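PDB 3MCZ: O-methyltransferase from Burkholderia thailandensis, which probably transfers a methyl group from S-adenosylmethionine to an oxygen atom of its substrate, and is assembled from two copies of the chain. Local coordinates for residues L41-A44 against V45-L49; F50-Q54 against T55-P59; F93-A97 against L98-Y102; R151-D154 against A155-A159. One frame throughout, in Å; residues are numbered along the deposited sequence. Where two conformers were deposited one is given.

All four contacts are local and follow one another in series, so none nests in or crosses another. Contact 1 closes the C-terminal turn of helix 35-46. Contact 2 follows directly, closing the turn that leads from helix 49-52 to helix 59-66, and Ala44 packs on Phe50 where the two meet. Contact 3, at the passage from strand 92-95 into helix 97-103, returns to contact 2: Thr53 probably bonds to Asn95, the backbone O of Arg57 to the N of Phe93, and Phe50 packs on Thr99. These three belong to the dimerisation domain. Contact 4 lies on helix 150-172 in the O-methyltransferase domain, its centre about 17 Å from that of contact 1.

Contact 1: L41-A44 against V45-L49; sequences LHYA and VADKL
Tyr43 and Asp47, one turn apart where helix 35-46 ends, make the main polar side-chain contact. The phenol OH donates to Asp47 OD2 at a very short 2.4 Å, a length to be taken with some caution. With CG anti to the backbone N (chi1 169°) and beside the carbonyl carbon, the tyrosine ring leans toward the next turn, where its hydroxyl reaches Asp47; the ring plane makes 66° with the carboxylate. Asp47 OD2 also forms a salt bridge with Arg133 of the second subunit, so tyrosine and arginine share one oxygen.

The backbone first bonds as in any α-helix: Val45 N to Leu41 O (3.0 Å), Ala46 N to His42 O (2.9 Å) and Asp47 N to Tyr43 O (3.0 Å). It then stops in a Schellman motif. Lys48 takes a positive phi of 52°, Leu49 N reaches back to Ala44 O at 3.0 Å, and Lys48 N bonds to Val45 O at 3.1 Å. The long, flexible lysine suits this exposed corner.

Apolar contact falls on another side of the helix, where Leu41 CD1 meets Val45 CG2 at 3.8 Å. The branched Val45 is buried against Val115 of helix 112-119. Leu49, past the turn, enters the core between helices 59-66 and 70-82.

His42 faces the second subunit, its NE2 bonded to Ser32 O there. The helix end thus serves dimerisation as well as chain reversal. The arginine of the partner chain would probably favour Asp47 as a carboxylate, with the tyrosine hydroxyl, if its short distance is real, adding to this.

Contact 2: F50-Q54 against T55-P59; sequences FDLTQ and TGRTP
Arg57 folds back over the end of helix 49-52 to bind the backbone of Leu52. Its NE donates to Leu52 O at 2.8 Å, nearly straight at 169°. NH1 adds a weak bond to the same oxygen, at 3.3 Å. The oxygen lies in the guanidinium plane, whereas NE sits well above the carbonyl plane. The bend at chi2 (-73°) turns the arginine back to make this grip.

Water extends the network: water 1 donates to Asp51 O at 2.8 Å and accepts from Arg57 NH1 at 3.1 Å.

Apolar groups hold the guanidinium between them. Leu52 CD1 lies over one face, 3.5 Å above the plane and toward its rim, while the methyl CG2 of Thr55 covers the opposite face in the same manner.

Polar side chains beside the turn tie it to its neighbours: Gln54 NE2 bonds to Glu100, and Thr58 N-caps helix 59-66.

Carbonyls at a helix end lack the amide partners of a further turn, and a long side chain with several N-H groups suits them well. The positive charge of Arg57 would probably also interact favourably with the partial negative charge of Leu52 O.

Contact 3: F93-A97 against L98-Y102; sequences FRNTA and LTERY
An N-cap, in which Thr96 faces Thr99 across the first turn of helix 97-103, marks the passage from strand 92-95 into that helix. The strand belongs to the two-stranded antiparallel hairpin of the dimerisation domain, consistent with the wing of a winged-helix fold. Thr96 OG1 occupies the position between its own backbone N and carbonyl carbon (chi1 56°), where it accepts a weak bond from Thr99 N at 3.5 Å. Gly84 O is its stronger partner. Threonine suits such a cap because its short hydroxyl reaches amides of the opening turn. The regular helix follows, with Glu100 N bonding to Thr96 O at 2.8 Å and Arg101 N to Ala97 O at 3.0 Å.

Asn95 adds a side-chain clasp. Its ND2 donates to Glu100 OE1 at 3.0 Å and 165°; the oxygen lies near the amide plane and is approached on its syn side, but 30° out of the carboxylate plane. Asparagine can both donate and accept: ND2 also reaches Phe50 O, and OD1 pairs with Thr53 OG1, so its amide is fixed in rotation. Beside it, the methyl CG2 of Thr99 packs 3.5 Å from Asn95 CG.

Contact 4: R151-D154 against A155-A159; sequences RARD and AFNDA
Arg153 and Asn157 lie one turn apart on the α-helix 150-172 of the O-methyltransferase domain, a Rossmann-like methyltransferase fold. Their side chains pass at a slant, guanidinium and amide planes 24° apart, and touch through the aliphatic part of the arginine: CG is 3.7 Å from Asn157 ND2. Beyond CG the arginine bends at chi3 (74°), which turns its charged end toward Asp154 instead of onward along the helix.

There it makes a side-on salt bridge to a single carboxylate oxygen. NE and NH2 each lie 3.0 Å from Asp154 OD1, and the oxygen is practically in the guanidinium plane. NE comes nearly along the C-O axis, while NH2 is met by the syn lone pair of OD1. The two N-H groups, fixed side by side, make arginine apt for this grip, although a second conformer was also deposited for Arg153.

A water joins the aspartate to the asparagine, linking residues three apart. It donates to Asp154 OD1 and accepts from Asn157 ND2, a role suited to an amide with N-H to give.

On other sides of the helix, small Ala155 lets helix 112-119 come close, and Phe156 meets the rings of His117 and Phe146. Arg151 turns away to a salt bridge with Glu116. Underneath run the usual helical bonds, among them Asn157 N to Arg153 O at 2.9 Å and Asp158 N to Asp154 O at 2.8 Å. The bridging water lies 2.7 Å from Asp154 OD1 and 2.6 Å from Asn157 ND2.

Contact 1: L41-A44 against V45-L49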
loop_
_atom_site.group_PDB
_atom_site.type_symbol
_atom_site.label_atom_id
_atom_site.label_comp_id
_atom_site.label_asym_id
_atom_site.label_seq_id
_atom_site.Cartn_x
_atom_site.Cartn_y
_atom_site.Cartn_z
ATOM N N LEU A 41 -1.048 -5.803 7.791
ATOM C CA LEU A 41 -2.359 -6.364 7.995
ATOM C C LEU A 41 -2.532 -7.701 7.323
ATOM O O LEU A 41 -3.126 -8.613 7.896
ATOM C CB LEU A 41 -3.434 -5.400 7.500
ATOM C CG LEU A 41 -4.892 -5.853 7.693
ATOM C CD1 LEU A 41 -5.234 -6.231 9.155
ATOM C CD2 LEU A 41 -5.857 -4.767 7.111
ATOM N N HIS A 42 -2.042 -7.817 6.088
ATOM C CA HIS A 42 -2.117 -9.067 5.372
ATOM C C HIS A 42 -1.464 -10.158 6.183
ATOM O O HIS A 42 -2.035 -11.261 6.309
ATOM C CB HIS A 42 -1.484 -9.015 3.963
ATOM C CG HIS A 42 -2.118 -8.026 3.017
ATOM N ND1 HIS A 42 -1.448 -7.561 1.909
ATOM C CD2 HIS A 42 -3.304 -7.372 3.037
ATOM C CE1 HIS A 42 -2.196 -6.683 1.269
ATOM N NE2 HIS A 42 -3.319 -6.521 1.950
ATOM N N TYR A 43 -0.287 -9.878 6.737
ATOM C CA TYR A 43 0.441 -10.886 7.521
ATOM C C TYR A 43 -0.359 -11.323 8.770
ATOM O O TYR A 43 -0.510 -12.532 9.030
ATOM C CB TYR A 43 1.882 -10.399 7.920
ATOM C CG TYR A 43 2.429 -11.359 8.909
ATOM C CD1 TYR A 43 2.735 -12.643 8.517
ATOM C CD2 TYR A 43 2.445 -11.065 10.261
ATOM C CE1 TYR A 43 3.114 -13.579 9.408
ATOM C CE2 TYR A 43 2.842 -12.006 11.170
ATOM C CZ TYR A 43 3.183 -13.257 10.735
ATOM O OH TYR A 43 3.544 -14.218 11.619
ATOM N N ALA A 44 -0.873 -10.341 9.529
ATOM C CA ALA A 44 -1.544 -10.615 10.788
ATOM C C ALA A 44 -2.780 -11.492 10.543
ATOM O O ALA A 44 -3.069 -12.417 11.305
ATOM C CB ALA A 44 -1.933 -9.321 11.500
ATOM N N VAL A 45 -3.456 -11.220 9.444
ATOM C CA VAL A 45 -4.664 -11.938 9.061
ATOM C C VAL A 45 -4.314 -13.356 8.595
ATOM O O VAL A 45 -4.976 -14.322 9.037
ATOM C CB VAL A 45 -5.448 -11.168 7.988
ATOM C CG1 VAL A 45 -6.593 -12.016 7.399
ATOM C CG2 VAL A 45 -6.039 -9.897 8.595
ATOM N N ALA A 46 -3.271 -13.476 7.755
ATOM C CA ALA A 46 -2.863 -14.779 7.166
ATOM C C ALA A 46 -2.415 -15.778 8.192
ATOM O O ALA A 46 -2.726 -16.974 8.082
ATOM C CB ALA A 46 -1.762 -14.611 6.135
ATOM N N ASP A 47 -1.651 -15.306 9.180
ATOM C CA ASP A 47 -1.142 -16.164 10.237
ATOM C C ASP A 47 -2.158 -16.277 11.384
ATOM O O ASP A 47 -1.877 -16.915 12.391
ATOM C CB ASP A 47 0.202 -15.613 10.762
ATOM C CG ASP A 47 1.324 -16.676 10.792
ATOM O OD1 ASP A 47 1.071 -17.846 10.418
ATOM O OD2 ASP A 47 2.468 -16.354 11.199
ATOM N N LYS A 48 -3.336 -15.672 11.227
ATOM C CA LYS A 48 -4.406 -15.705 12.241
ATOM C C LYS A 48 -3.914 -15.269 13.646
ATOM O O LYS A 48 -4.245 -15.892 14.664
ATOM C CB LYS A 48 -5.082 -17.091 12.315
ATOM C CG LYS A 48 -5.632 -17.577 10.976
ATOM C CD LYS A 48 -6.156 -19.023 11.060
ATOM C CE LYS A 48 -6.787 -19.433 9.717
ATOM N NZ LYS A 48 -5.750 -19.603 8.640
ATOM N N LEU A 49 -3.114 -14.214 13.690
ATOM C CA LEU A 49 -2.568 -13.726 14.952
ATOM C C LEU A 49 -3.678 -13.279 15.896
ATOM O O LEU A 49 -3.611 -13.476 17.109
ATOM C CB LEU A 49 -1.613 -12.556 14.672
ATOM C CG LEU A 49 -0.971 -11.872 15.874
ATOM C CD1 LEU A 49 -0.070 -12.827 16.650
ATOM C CD2 LEU A 49 -0.180 -10.640 15.411
#

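Contact 2: F50-Q54 against T55-P59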
loop_
_atom_site.group_PDB
_atom_site.type_symbol
_atom_site.label_atom_id
_atom_site.label_comp_id
_atom_site.label_asym_id
_atom_site.label_seq_id
_atom_site.Cartn_x
_atom_site.Cartn_y
_atom_site.Cartn_z
ATOM N N PHE A 50 -4.719 -12.679 15.334
ATOM C CA PHE A 50 -5.783 -12.079 16.152
ATOM C C PHE A 50 -6.714 -13.088 16.840
ATOM O O PHE A 50 -7.466 -12.732 17.764
ATOM C CB PHE A 50 -6.590 -11.088 15.326
ATOM C CG PHE A 50 -5.767 -9.988 14.746
ATOM C CD1 PHE A 50 -5.075 -9.118 15.562
ATOM C CD2 PHE A 50 -5.675 -9.819 13.351
ATOM C CE1 PHE A 50 -4.320 -8.080 15.003
ATOM C CE2 PHE A 50 -4.925 -8.791 12.797
ATOM C CZ PHE A 50 -4.243 -7.921 13.629
ATOM N N ASP A 51 -6.655 -14.338 16.394
ATOM C CA ASP A 51 -7.350 -15.416 17.065
ATOM C C ASP A 51 -6.657 -15.702 18.394
ATOM O O ASP A 51 -7.325 -16.028 19.376
ATOM C CB ASP A 51 -7.380 -16.679 16.192
ATOM C CG ASP A 51 -8.474 -16.634 15.130
ATOM O OD1 ASP A 51 -8.867 -15.531 14.695
ATOM O OD2 ASP A 51 -8.963 -17.715 14.739
ATOM N N LEU A 52 -5.326 -15.602 18.426
ATOM C CA LEU A 52 -4.572 -15.807 19.681
ATOM C C LEU A 52 -4.834 -14.689 20.685
ATOM O O LEU A 52 -4.982 -14.940 21.888
ATOM C CB LEU A 52 -3.065 -15.923 19.420
ATOM C CG LEU A 52 -2.211 -16.369 20.620
ATOM C CD1 LEU A 52 -2.477 -17.838 21.014
ATOM C CD2 LEU A 52 -0.728 -16.141 20.333
ATOM N N THR A 53 -4.914 -13.456 20.186
ATOM C CA THR A 53 -5.068 -12.280 21.026
ATOM C C THR A 53 -6.538 -11.943 21.347
ATOM O O THR A 53 -6.829 -10.845 21.798
ATOM C CB THR A 53 -4.328 -11.046 20.385
ATOM O OG1 THR A 53 -4.730 -10.876 19.019
ATOM C CG2 THR A 53 -2.822 -11.252 20.409
ATOM N N GLN A 54 -7.460 -12.889 21.147
ATOM C CA GLN A 54 -8.837 -12.747 21.665
ATOM C C GLN A 54 -8.820 -12.631 23.186
ATOM O O GLN A 54 -9.708 -12.021 23.795
ATOM C CB GLN A 54 -9.714 -13.922 21.250
ATOM C CG GLN A 54 -10.235 -13.817 19.802
ATOM C CD GLN A 54 -11.191 -14.955 19.464
ATOM O OE1 GLN A 54 -10.807 -16.133 19.503
ATOM N NE2 GLN A 54 -12.447 -14.609 19.144
ATOM N N THR A 55 -7.801 -13.210 23.798
ATOM C CA THR A 55 -7.500 -12.889 25.179
ATOM C C THR A 55 -6.069 -12.343 25.290
ATOM O O THR A 55 -5.254 -12.513 24.380
ATOM C CB THR A 55 -7.773 -14.088 26.097
ATOM O OG1 THR A 55 -7.600 -13.672 27.448
ATOM C CG2 THR A 55 -6.860 -15.272 25.768
ATOM N N GLY A 56 -5.793 -11.644 26.376
ATOM C CA GLY A 56 -4.523 -10.957 26.522
ATOM C C GLY A 56 -3.316 -11.881 26.434
ATOM O O GLY A 56 -3.276 -12.930 27.076
ATOM N N ARG A 57 -2.316 -11.485 25.651
ATOM C CA ARG A 57 -1.081 -12.241 25.558
ATOM C C ARG A 57 0.138 -11.332 25.656
ATOM O O ARG A 57 0.152 -10.231 25.063
ATOM C CB ARG A 57 -0.991 -12.986 24.226
ATOM C CG ARG A 57 -2.208 -13.770 23.847
ATOM C CD ARG A 57 -2.394 -15.038 24.675
ATOM N NE ARG A 57 -3.486 -15.811 24.088
ATOM C CZ ARG A 57 -3.876 -17.025 24.471
ATOM N NH1 ARG A 57 -4.898 -17.599 23.850
ATOM N NH2 ARG A 57 -3.277 -17.664 25.471
ATOM N N THR A 58 1.182 -11.828 26.322
ATOM C CA THR A 58 2.496 -11.157 26.323
ATOM C C THR A 58 3.250 -11.501 25.043
ATOM O O THR A 58 2.928 -12.490 24.388
ATOM C CB THR A 58 3.391 -11.593 27.498
ATOM O OG1 THR A 58 3.729 -12.993 27.378
ATOM C CG2 THR A 58 2.708 -11.322 28.821
ATOM N N PRO A 59 4.258 -10.688 24.682
ATOM C CA PRO A 59 5.101 -11.072 23.534
ATOM C C PRO A 59 5.763 -12.442 23.693
ATOM O O PRO A 59 5.858 -13.176 22.709
ATOM C CB PRO A 59 6.144 -9.958 23.453
ATOM C CG PRO A 59 5.509 -8.781 24.116
ATOM C CD PRO A 59 4.570 -9.334 25.174
HETATM O O HOH W 1 -7.400 -16.970 22.054
#

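Contact 3: F93-A97 against L98-Y102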
loop_
_atom_site.group_PDB
_atom_site.type_symbol
_atom_site.label_atom_id
_atom_site.label_comp_id
_atom_site.label_asym_id
_atom_site.label_seq_id
_atom_site.Cartn_x
_atom_site.Cartn_y
_atom_site.Cartn_z
ATOM N N PHE A 93 -1.192 -7.886 25.329
ATOM C CA PHE A 93 -1.874 -7.352 24.169
ATOM C C PHE A 93 -3.119 -8.162 23.908
ATOM O O PHE A 93 -3.067 -9.399 23.892
ATOM C CB PHE A 93 -0.973 -7.456 22.933
ATOM C CG PHE A 93 0.238 -6.568 22.982
ATOM C CD1 PHE A 93 1.399 -7.003 23.595
ATOM C CD2 PHE A 93 0.226 -5.298 22.401
ATOM C CE1 PHE A 93 2.530 -6.185 23.643
ATOM C CE2 PHE A 93 1.375 -4.496 22.436
ATOM C CZ PHE A 93 2.508 -4.948 23.072
ATOM N N ARG A 94 -4.213 -7.445 23.673
ATOM C CA ARG A 94 -5.496 -8.056 23.366
ATOM C C ARG A 94 -6.183 -7.262 22.259
ATOM O O ARG A 94 -5.898 -6.078 22.048
ATOM C CB ARG A 94 -6.380 -8.143 24.621
ATOM C CG ARG A 94 -6.944 -6.818 25.109
ATOM C CD ARG A 94 -7.877 -7.009 26.313
ATOM N NE ARG A 94 -8.486 -5.739 26.697
ATOM C CZ ARG A 94 -7.830 -4.773 27.327
ATOM N NH1 ARG A 94 -6.554 -4.945 27.649
ATOM N NH2 ARG A 94 -8.444 -3.640 27.640
ATOM N N ASN A 95 -7.068 -7.933 21.532
ATOM C CA ASN A 95 -7.800 -7.328 20.431
ATOM C C ASN A 95 -8.655 -6.156 20.833
ATOM O O ASN A 95 -9.357 -6.194 21.838
ATOM C CB ASN A 95 -8.734 -8.343 19.782
ATOM C CG ASN A 95 -7.994 -9.456 19.102
ATOM O OD1 ASN A 95 -6.814 -9.326 18.807
ATOM N ND2 ASN A 95 -8.693 -10.550 18.825
ATOM N N THR A 96 -8.654 -5.141 19.984
ATOM C CA THR A 96 -9.614 -4.057 20.099
ATOM C C THR A 96 -10.975 -4.509 19.562
ATOM O O THR A 96 -11.087 -5.583 18.964
ATOM C CB THR A 96 -9.181 -2.857 19.299
ATOM O OG1 THR A 96 -8.987 -3.262 17.934
ATOM C CG2 THR A 96 -7.881 -2.306 19.887
ATOM N N ALA A 97 -11.990 -3.671 19.780
ATOM C CA ALA A 97 -13.346 -3.959 19.322
ATOM C C ALA A 97 -13.375 -4.213 17.813
ATOM O O ALA A 97 -13.923 -5.199 17.348
ATOM C CB ALA A 97 -14.307 -2.824 19.722
ATOM N N LEU A 98 -12.746 -3.329 17.048
ATOM C CA LEU A 98 -12.666 -3.488 15.588
ATOM C C LEU A 98 -12.058 -4.846 15.193
ATOM O O LEU A 98 -12.600 -5.587 14.377
ATOM C CB LEU A 98 -11.786 -2.366 15.017
ATOM C CG LEU A 98 -11.647 -2.271 13.498
ATOM C CD1 LEU A 98 -12.972 -1.837 12.891
ATOM C CD2 LEU A 98 -10.514 -1.319 13.143
ATOM N N THR A 99 -10.918 -5.165 15.778
ATOM C CA THR A 99 -10.256 -6.427 15.499
ATOM C C THR A 99 -11.133 -7.611 15.879
ATOM O O THR A 99 -11.276 -8.555 15.125
ATOM C CB THR A 99 -8.931 -6.500 16.264
ATOM O OG1 THR A 99 -8.129 -5.395 15.842
ATOM C CG2 THR A 99 -8.203 -7.842 16.008
ATOM N N GLU A 100 -11.755 -7.553 17.050
ATOM C CA GLU A 100 -12.545 -8.682 17.489
ATOM C C GLU A 100 -13.696 -8.928 16.493
ATOM O O GLU A 100 -13.960 -10.069 16.100
ATOM C CB GLU A 100 -13.058 -8.445 18.912
ATOM C CG GLU A 100 -13.668 -9.700 19.537
ATOM C CD GLU A 100 -12.648 -10.754 19.955
ATOM O OE1 GLU A 100 -11.426 -10.466 20.030
ATOM O OE2 GLU A 100 -13.100 -11.892 20.239
ATOM N N ARG A 101 -14.340 -7.852 16.053
ATOM C CA ARG A 101 -15.484 -7.984 15.192
ATOM C C ARG A 101 -15.132 -8.442 13.774
ATOM O O ARG A 101 -15.842 -9.238 13.193
ATOM C CB ARG A 101 -16.259 -6.665 15.131
ATOM C CG ARG A 101 -17.451 -6.712 14.189
ATOM C CD ARG A 101 -18.375 -5.553 14.420
ATOM N NE ARG A 101 -19.625 -5.751 13.709
ATOM C CZ ARG A 101 -20.586 -4.840 13.591
ATOM N NH1 ARG A 101 -20.472 -3.638 14.149
ATOM N NH2 ARG A 101 -21.674 -5.146 12.915
ATOM N N TYR A 102 -14.071 -7.910 13.193
ATOM C CA TYR A 102 -13.825 -8.112 11.747
ATOM C C TYR A 102 -12.630 -8.972 11.411
ATOM O O TYR A 102 -12.475 -9.407 10.275
ATOM C CB TYR A 102 -13.703 -6.761 11.042
ATOM C CG TYR A 102 -14.928 -5.881 11.168
ATOM C CD1 TYR A 102 -16.097 -6.161 10.466
ATOM C CD2 TYR A 102 -14.916 -4.770 11.989
ATOM C CE1 TYR A 102 -17.242 -5.338 10.589
ATOM C CE2 TYR A 102 -16.049 -3.939 12.124
ATOM C CZ TYR A 102 -17.192 -4.222 11.414
ATOM O OH TYR A 102 -18.288 -3.395 11.566
#

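Contact 4: R151-D154 against A155-A159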
loop_
_atom_site.group_PDB
_atom_site.type_symbol
_atom_site.label_atom_id
_atom_site.label_comp_id
_atom_site.label_asym_id
_atom_site.label_seq_id
_atom_site.Cartn_x
_atom_site.Cartn_y
_atom_site.Cartn_z
ATOM N N ARG A 151 -8.139 -21.325 -3.946
ATOM C CA ARG A 151 -8.009 -20.348 -2.879
ATOM C C ARG A 151 -8.345 -18.939 -3.389
ATOM O O ARG A 151 -9.134 -18.221 -2.771
ATOM C CB ARG A 151 -6.578 -20.374 -2.295
ATOM C CG ARG A 151 -6.356 -19.506 -1.081
ATOM C CD ARG A 151 -4.861 -19.294 -0.760
ATOM N NE ARG A 151 -4.672 -18.406 0.396
ATOM C CZ ARG A 151 -3.537 -18.289 1.093
ATOM N NH1 ARG A 151 -2.449 -18.983 0.741
ATOM N NH2 ARG A 151 -3.482 -17.465 2.149
ATOM N N ALA A 152 -7.748 -18.543 -4.510
ATOM C CA ALA A 152 -7.957 -17.199 -5.030
ATOM C C ALA A 152 -9.379 -17.045 -5.608
ATOM O O ALA A 152 -9.979 -15.969 -5.488
ATOM C CB ALA A 152 -6.878 -16.846 -6.074
ATOM N N ARG A 153 -9.893 -18.100 -6.239
ATOM C CA ARG A 153 -11.261 -18.090 -6.769
ATOM C C ARG A 153 -12.266 -17.917 -5.628
ATOM O O ARG A 153 -13.151 -17.063 -5.693
ATOM C CB ARG A 153 -11.577 -19.387 -7.536
ATOM C CG ARG A 153 -12.994 -19.438 -8.113
ATOM C CD ARG A 153 -13.411 -20.869 -8.439
ATOM N NE ARG A 153 -13.719 -21.642 -7.235
ATOM C CZ ARG A 153 -14.127 -22.909 -7.254
ATOM N NH1 ARG A 153 -14.260 -23.541 -8.413
ATOM N NH2 ARG A 153 -14.385 -23.540 -6.117
ATOM N N ASP A 154 -12.114 -18.717 -4.577
ATOM C CA ASP A 154 -13.031 -18.683 -3.432
ATOM C C ASP A 154 -12.934 -17.375 -2.609
ATOM O O ASP A 154 -13.959 -16.837 -2.167
ATOM C CB ASP A 154 -12.799 -19.891 -2.532
ATOM C CG ASP A 154 -13.202 -21.204 -3.188
ATOM O OD1 ASP A 154 -13.770 -21.202 -4.316
ATOM O OD2 ASP A 154 -12.945 -22.250 -2.553
ATOM N N ALA A 155 -11.719 -16.863 -2.423
ATOM C CA ALA A 155 -11.521 -15.582 -1.761
ATOM C C ALA A 155 -12.210 -14.467 -2.546
ATOM O O ALA A 155 -12.917 -13.631 -1.974
ATOM C CB ALA A 155 -10.030 -15.276 -1.586
ATOM N N PHE A 156 -12.007 -14.466 -3.855
ATOM C CA PHE A 156 -12.609 -13.466 -4.717
ATOM C C PHE A 156 -14.137 -13.565 -4.623
ATOM O O PHE A 156 -14.785 -12.557 -4.365
ATOM C CB PHE A 156 -12.154 -13.619 -6.170
ATOM C CG PHE A 156 -12.885 -12.714 -7.121
ATOM C CD1 PHE A 156 -12.566 -11.369 -7.196
ATOM C CD2 PHE A 156 -13.919 -13.195 -7.900
ATOM C CE1 PHE A 156 -13.243 -10.508 -8.071
ATOM C CE2 PHE A 156 -14.614 -12.339 -8.773
ATOM C CZ PHE A 156 -14.254 -11.004 -8.857
ATOM N N ASN A 157 -14.700 -14.762 -4.789
ATOM C CA ASN A 157 -16.165 -14.933 -4.733
ATOM C C ASN A 157 -16.744 -14.536 -3.342
ATOM O O ASN A 157 -17.731 -13.791 -3.240
ATOM C CB ASN A 157 -16.581 -16.370 -5.111
ATOM C CG ASN A 157 -16.351 -16.692 -6.613
ATOM O OD1 ASN A 157 -16.333 -15.791 -7.463
ATOM N ND2 ASN A 157 -16.159 -17.983 -6.928
ATOM N N ASP A 158 -16.115 -15.016 -2.274
ATOM C CA ASP A 158 -16.530 -14.655 -0.915
ATOM C C ASP A 158 -16.367 -13.143 -0.644
ATOM O O ASP A 158 -17.202 -12.543 0.034
ATOM C CB ASP A 158 -15.770 -15.483 0.126
ATOM C CG ASP A 158 -16.159 -16.959 0.104
ATOM O OD1 ASP A 158 -17.269 -17.303 -0.388
ATOM O OD2 ASP A 158 -15.350 -17.780 0.595
ATOM N N ALA A 159 -15.315 -12.541 -1.177
ATOM C CA ALA A 159 -15.069 -11.103 -0.986
ATOM C C ALA A 159 -16.168 -10.275 -1.666
ATOM O O ALA A 159 -16.591 -9.260 -1.129
ATOM C CB ALA A 159 -13.688 -10.677 -1.521
HETATM O O HOH W 2 -16.029 -19.952 -5.204
#